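Local coordinates for PrgZ (Enterococcus faecalis, PDB 4FAJ), which binds a peptide pheromone as a membrane-anchored extracellular receptor and probably passes it to a peptide transporter, at residues V58-V70 / N288-E300. Sequence-based numbering, arbitrary orientation.
Sequences VEQVATLTAGTPV and NDGQLDEAPLAGE
Thr-63 and Asp-293 grip each other by two hydrogen bonds. Asp-293 N gives to Thr-63 O at 2.8 Å. In return Thr-63 N gives to Asp-293 OD2 at 2.9 Å, meeting the carboxylate on its anti side. A side chain thus takes the place of a backbone acceptor. Asp-293 OD1 forms a salt bridge with Lys-542, which should help fix the rotation of the carboxylate.

Glu-294 repeats the idea at Thr-65. Its OE1 accepts from Thr-65 N at 2.7 Å, again on the anti side, and from Thr-65 OG1 at 2.9 Å, from above the carboxylate plane. With chi1 of 65°, OG1 sits between the backbone N and the carbonyl carbon, close enough to share OE1 with the amide.

Apolar contacts flank these bonds. Leu-292 CD2 lies 3.6 Å from Thr-63 CG2, and its CD1 reaches Thr-65 CG2.

Pro-296 touches an apolar side chain of the bound peptide. Strand 61-66 pairs with strand 271-276 on its other edge, while strand 294-297 pairs with strand 528-539. One backbone bond, two carboxylates and a leucine thus join two sheet edges near the peptide site of a family 5 solute-binding protein.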
loop_
_atom_site.group_PDB
_atom_site.type_symbol
_atom_site.label_atom_id
_atom_site.label_comp_id
_atom_site.label_asym_id
_atom_site.label_seq_id
_atom_site.Cartn_x
_atom_site.Cartn_y
_atom_site.Cartn_z
ATOM N N VAL A 58 2.773 -20.976 -29.162
ATOM C CA VAL A 58 3.268 -20.684 -27.784
ATOM C C VAL A 58 2.104 -20.511 -26.809
ATOM O O VAL A 58 1.256 -19.628 -26.978
ATOM C CB VAL A 58 4.163 -19.437 -27.765
ATOM C CG1 VAL A 58 4.627 -19.132 -26.348
ATOM C CG2 VAL A 58 5.359 -19.644 -28.686
ATOM N N GLU A 59 2.071 -21.361 -25.787
ATOM C CA GLU A 59 1.007 -21.335 -24.802
ATOM C C GLU A 59 1.069 -20.030 -24.012
ATOM O O GLU A 59 2.148 -19.598 -23.603
ATOM C CB GLU A 59 1.123 -22.540 -23.865
ATOM C CG GLU A 59 -0.064 -22.710 -22.937
ATOM C CD GLU A 59 -0.063 -24.048 -22.221
ATOM O OE1 GLU A 59 -1.105 -24.737 -22.253
ATOM O OE2 GLU A 59 0.978 -24.413 -21.631
ATOM N N GLN A 60 -0.085 -19.396 -23.814
ATOM C CA GLN A 60 -0.128 -18.111 -23.113
ATOM C C GLN A 60 -0.355 -18.349 -21.628
ATOM O O GLN A 60 -1.441 -18.089 -21.093
ATOM C CB GLN A 60 -1.196 -17.189 -23.710
ATOM C CG GLN A 60 -0.974 -16.870 -25.192
ATOM C CD GLN A 60 0.310 -16.084 -25.452
ATOM O OE1 GLN A 60 1.228 -16.570 -26.108
ATOM N NE2 GLN A 60 0.373 -14.869 -24.940
ATOM N N VAL A 61 0.684 -18.842 -20.962
ATOM C CA VAL A 61 0.625 -19.146 -19.535
ATOM C C VAL A 61 1.944 -18.732 -18.891
ATOM O O VAL A 61 2.989 -18.753 -19.538
ATOM C CB VAL A 61 0.352 -20.652 -19.285
ATOM C CG1 VAL A 61 0.538 -21.008 -17.817
ATOM C CG2 VAL A 61 -1.050 -21.023 -19.752
ATOM N N ALA A 62 1.886 -18.334 -17.624
ATOM C CA ALA A 62 3.085 -17.957 -16.878
ATOM C C ALA A 62 2.903 -18.301 -15.421
ATOM O O ALA A 62 1.768 -18.422 -14.939
ATOM C CB ALA A 62 3.370 -16.461 -17.017
ATOM N N THR A 63 4.030 -18.427 -14.726
ATOM C CA THR A 63 4.051 -18.566 -13.280
ATOM C C THR A 63 4.908 -17.434 -12.725
ATOM O O THR A 63 6.099 -17.345 -13.024
ATOM C CB THR A 63 4.594 -19.937 -12.854
ATOM O OG1 THR A 63 3.763 -20.959 -13.413
ATOM C CG2 THR A 63 4.600 -20.069 -11.341
ATOM N N LEU A 64 4.279 -16.570 -11.936
ATOM C CA LEU A 64 4.914 -15.379 -11.379
ATOM C C LEU A 64 4.990 -15.506 -9.860
ATOM O O LEU A 64 4.571 -16.512 -9.296
ATOM C CB LEU A 64 4.126 -14.123 -11.774
ATOM C CG LEU A 64 3.827 -13.936 -13.276
ATOM C CD1 LEU A 64 2.997 -12.672 -13.504
ATOM C CD2 LEU A 64 5.098 -13.897 -14.114
ATOM N N THR A 65 5.529 -14.487 -9.195
ATOM C CA THR A 65 5.788 -14.583 -7.771
ATOM C C THR A 65 5.043 -13.528 -6.971
ATOM O O THR A 65 4.617 -12.502 -7.503
ATOM C CB THR A 65 7.300 -14.484 -7.462
ATOM O OG1 THR A 65 7.788 -13.191 -7.826
ATOM C CG2 THR A 65 8.068 -15.545 -8.227
ATOM N N ALA A 66 4.930 -13.791 -5.675
ATOM C CA ALA A 66 4.247 -12.911 -4.727
ATOM C C ALA A 66 5.036 -12.963 -3.427
ATOM O O ALA A 66 5.738 -13.950 -3.171
ATOM C CB ALA A 66 2.807 -13.394 -4.497
ATOM N N GLY A 67 4.909 -11.924 -2.604
ATOM C CA GLY A 67 5.671 -11.835 -1.349
ATOM C C GLY A 67 4.971 -12.427 -0.132
ATOM O O GLY A 67 5.630 -12.806 0.837
ATOM N N THR A 68 3.634 -12.494 -0.171
ATOM C CA THR A 68 2.836 -13.058 0.929
ATOM C C THR A 68 1.609 -13.765 0.362
ATOM O O THR A 68 1.287 -13.570 -0.807
ATOM C CB THR A 68 2.307 -11.965 1.901
ATOM O OG1 THR A 68 1.220 -11.257 1.283
ATOM C CG2 THR A 68 3.409 -10.971 2.339
ATOM N N PRO A 69 0.909 -14.571 1.191
ATOM C CA PRO A 69 -0.404 -15.057 0.766
ATOM C C PRO A 69 -1.390 -13.912 0.579
ATOM O O PRO A 69 -1.179 -12.815 1.091
ATOM C CB PRO A 69 -0.850 -15.954 1.922
ATOM C CG PRO A 69 0.467 -16.332 2.637
ATOM C CD PRO A 69 1.274 -15.088 2.523
ATOM N N VAL A 70 -2.448 -14.172 -0.175
ATOM C CA VAL A 70 -3.542 -13.222 -0.318
ATOM C C VAL A 70 -4.188 -13.049 1.046
ATOM O O VAL A 70 -4.386 -14.027 1.747
ATOM C CB VAL A 70 -4.564 -13.733 -1.343
ATOM C CG1 VAL A 70 -5.855 -12.926 -1.277
ATOM C CG2 VAL A 70 -3.955 -13.686 -2.755
ATOM N N ASN A 288 15.901 -20.477 -12.791
ATOM C CA ASN A 288 16.926 -21.045 -13.681
ATOM C C ASN A 288 16.544 -22.401 -14.254
ATOM O O ASN A 288 17.031 -22.778 -15.319
ATOM C CB ASN A 288 18.279 -21.162 -12.967
ATOM C CG ASN A 288 18.913 -19.813 -12.705
ATOM O OD1 ASN A 288 18.623 -18.846 -13.407
ATOM N ND2 ASN A 288 19.782 -19.739 -11.704
ATOM N N ASP A 289 15.675 -23.128 -13.558
ATOM C CA ASP A 289 15.170 -24.401 -14.068
ATOM C C ASP A 289 13.896 -24.268 -14.904
ATOM O O ASP A 289 13.355 -25.281 -15.354
ATOM C CB ASP A 289 14.931 -25.384 -12.912
ATOM C CG ASP A 289 16.222 -25.859 -12.258
ATOM O OD1 ASP A 289 17.321 -25.671 -12.821
ATOM O OD2 ASP A 289 16.128 -26.439 -11.162
ATOM N N GLY A 290 13.422 -23.039 -15.123
ATOM C CA GLY A 290 12.203 -22.789 -15.911
ATOM C C GLY A 290 10.904 -23.083 -15.162
ATOM O O GLY A 290 9.843 -23.270 -15.783
ATOM N N GLN A 291 10.981 -23.136 -13.835
ATOM C CA GLN A 291 9.803 -23.400 -12.996
ATOM C C GLN A 291 9.140 -22.118 -12.489
ATOM O O GLN A 291 8.049 -22.168 -11.933
ATOM C CB GLN A 291 10.185 -24.286 -11.807
ATOM C CG GLN A 291 10.653 -25.668 -12.200
ATOM C CD GLN A 291 9.634 -26.379 -13.060
ATOM O OE1 GLN A 291 9.879 -26.656 -14.228
ATOM N NE2 GLN A 291 8.468 -26.642 -12.493
ATOM N N LEU A 292 9.810 -20.985 -12.657
ATOM C CA LEU A 292 9.226 -19.680 -12.401
ATOM C C LEU A 292 9.634 -18.759 -13.541
ATOM O O LEU A 292 10.736 -18.892 -14.079
ATOM C CB LEU A 292 9.740 -19.102 -11.072
ATOM C CG LEU A 292 9.146 -19.593 -9.747
ATOM C CD1 LEU A 292 9.889 -18.961 -8.524
ATOM C CD2 LEU A 292 7.657 -19.304 -9.651
ATOM N N ASP A 293 8.764 -17.814 -13.888
ATOM C CA ASP A 293 9.052 -16.858 -14.959
ATOM C C ASP A 293 9.535 -15.497 -14.419
ATOM O O ASP A 293 9.863 -14.594 -15.181
ATOM C CB ASP A 293 7.821 -16.709 -15.861
ATOM C CG ASP A 293 7.445 -18.020 -16.544
ATOM O OD1 ASP A 293 8.347 -18.646 -17.125
ATOM O OD2 ASP A 293 6.261 -18.435 -16.504
ATOM N N GLU A 294 9.588 -15.359 -13.099
ATOM C CA GLU A 294 10.254 -14.223 -12.467
ATOM C C GLU A 294 10.803 -14.668 -11.116
ATOM O O GLU A 294 10.378 -15.690 -10.579
ATOM C CB GLU A 294 9.295 -13.033 -12.299
ATOM C CG GLU A 294 8.220 -13.253 -11.290
ATOM C CD GLU A 294 7.308 -12.054 -11.089
ATOM O OE1 GLU A 294 6.443 -12.131 -10.192
ATOM O OE2 GLU A 294 7.439 -11.044 -11.813
ATOM N N ALA A 295 11.773 -13.919 -10.606
ATOM C CA ALA A 295 12.393 -14.191 -9.320
ATOM C C ALA A 295 12.806 -12.886 -8.658
ATOM O O ALA A 295 13.532 -12.094 -9.262
ATOM C CB ALA A 295 13.610 -15.104 -9.491
ATOM N N PRO A 296 12.356 -12.649 -7.411
ATOM C CA PRO A 296 12.777 -11.432 -6.726
ATOM C C PRO A 296 14.235 -11.530 -6.292
ATOM O O PRO A 296 14.747 -12.646 -6.084
ATOM C CB PRO A 296 11.851 -11.384 -5.505
ATOM C CG PRO A 296 11.579 -12.814 -5.216
ATOM C CD PRO A 296 11.447 -13.450 -6.572
ATOM N N LEU A 297 14.891 -10.377 -6.178
ATOM C CA LEU A 297 16.317 -10.306 -5.831
ATOM C C LEU A 297 16.643 -9.239 -4.775
ATOM O O LEU A 297 16.034 -8.173 -4.742
ATOM C CB LEU A 297 17.135 -10.005 -7.089
ATOM C CG LEU A 297 17.111 -11.029 -8.221
ATOM C CD1 LEU A 297 17.788 -10.475 -9.473
ATOM C CD2 LEU A 297 17.760 -12.346 -7.800
ATOM N N ALA A 298 17.626 -9.547 -3.925
ATOM C CA ALA A 298 18.187 -8.600 -2.963
ATOM C C ALA A 298 19.531 -9.121 -2.466
ATOM O O ALA A 298 19.869 -10.270 -2.713
ATOM C CB ALA A 298 17.244 -8.413 -1.797
ATOM N N GLY A 299 20.276 -8.271 -1.760
ATOM C CA GLY A 299 21.565 -8.639 -1.154
ATOM C C GLY A 299 22.542 -9.315 -2.096
ATOM O O GLY A 299 22.692 -8.911 -3.244
ATOM N N GLU A 300 23.216 -10.351 -1.602
ATOM C CA GLU A 300 24.213 -11.059 -2.392
ATOM C C GLU A 300 23.634 -11.625 -3.698
ATOM O O GLU A 300 24.340 -11.696 -4.700
ATOM C CB GLU A 300 24.859 -12.154 -1.546
ATOM C CG GLU A 300 25.888 -13.033 -2.252
ATOM C CD GLU A 300 27.163 -12.301 -2.675
ATOM O OE1 GLU A 300 27.403 -11.148 -2.222
ATOM O OE2 GLU A 300 27.934 -12.900 -3.464
#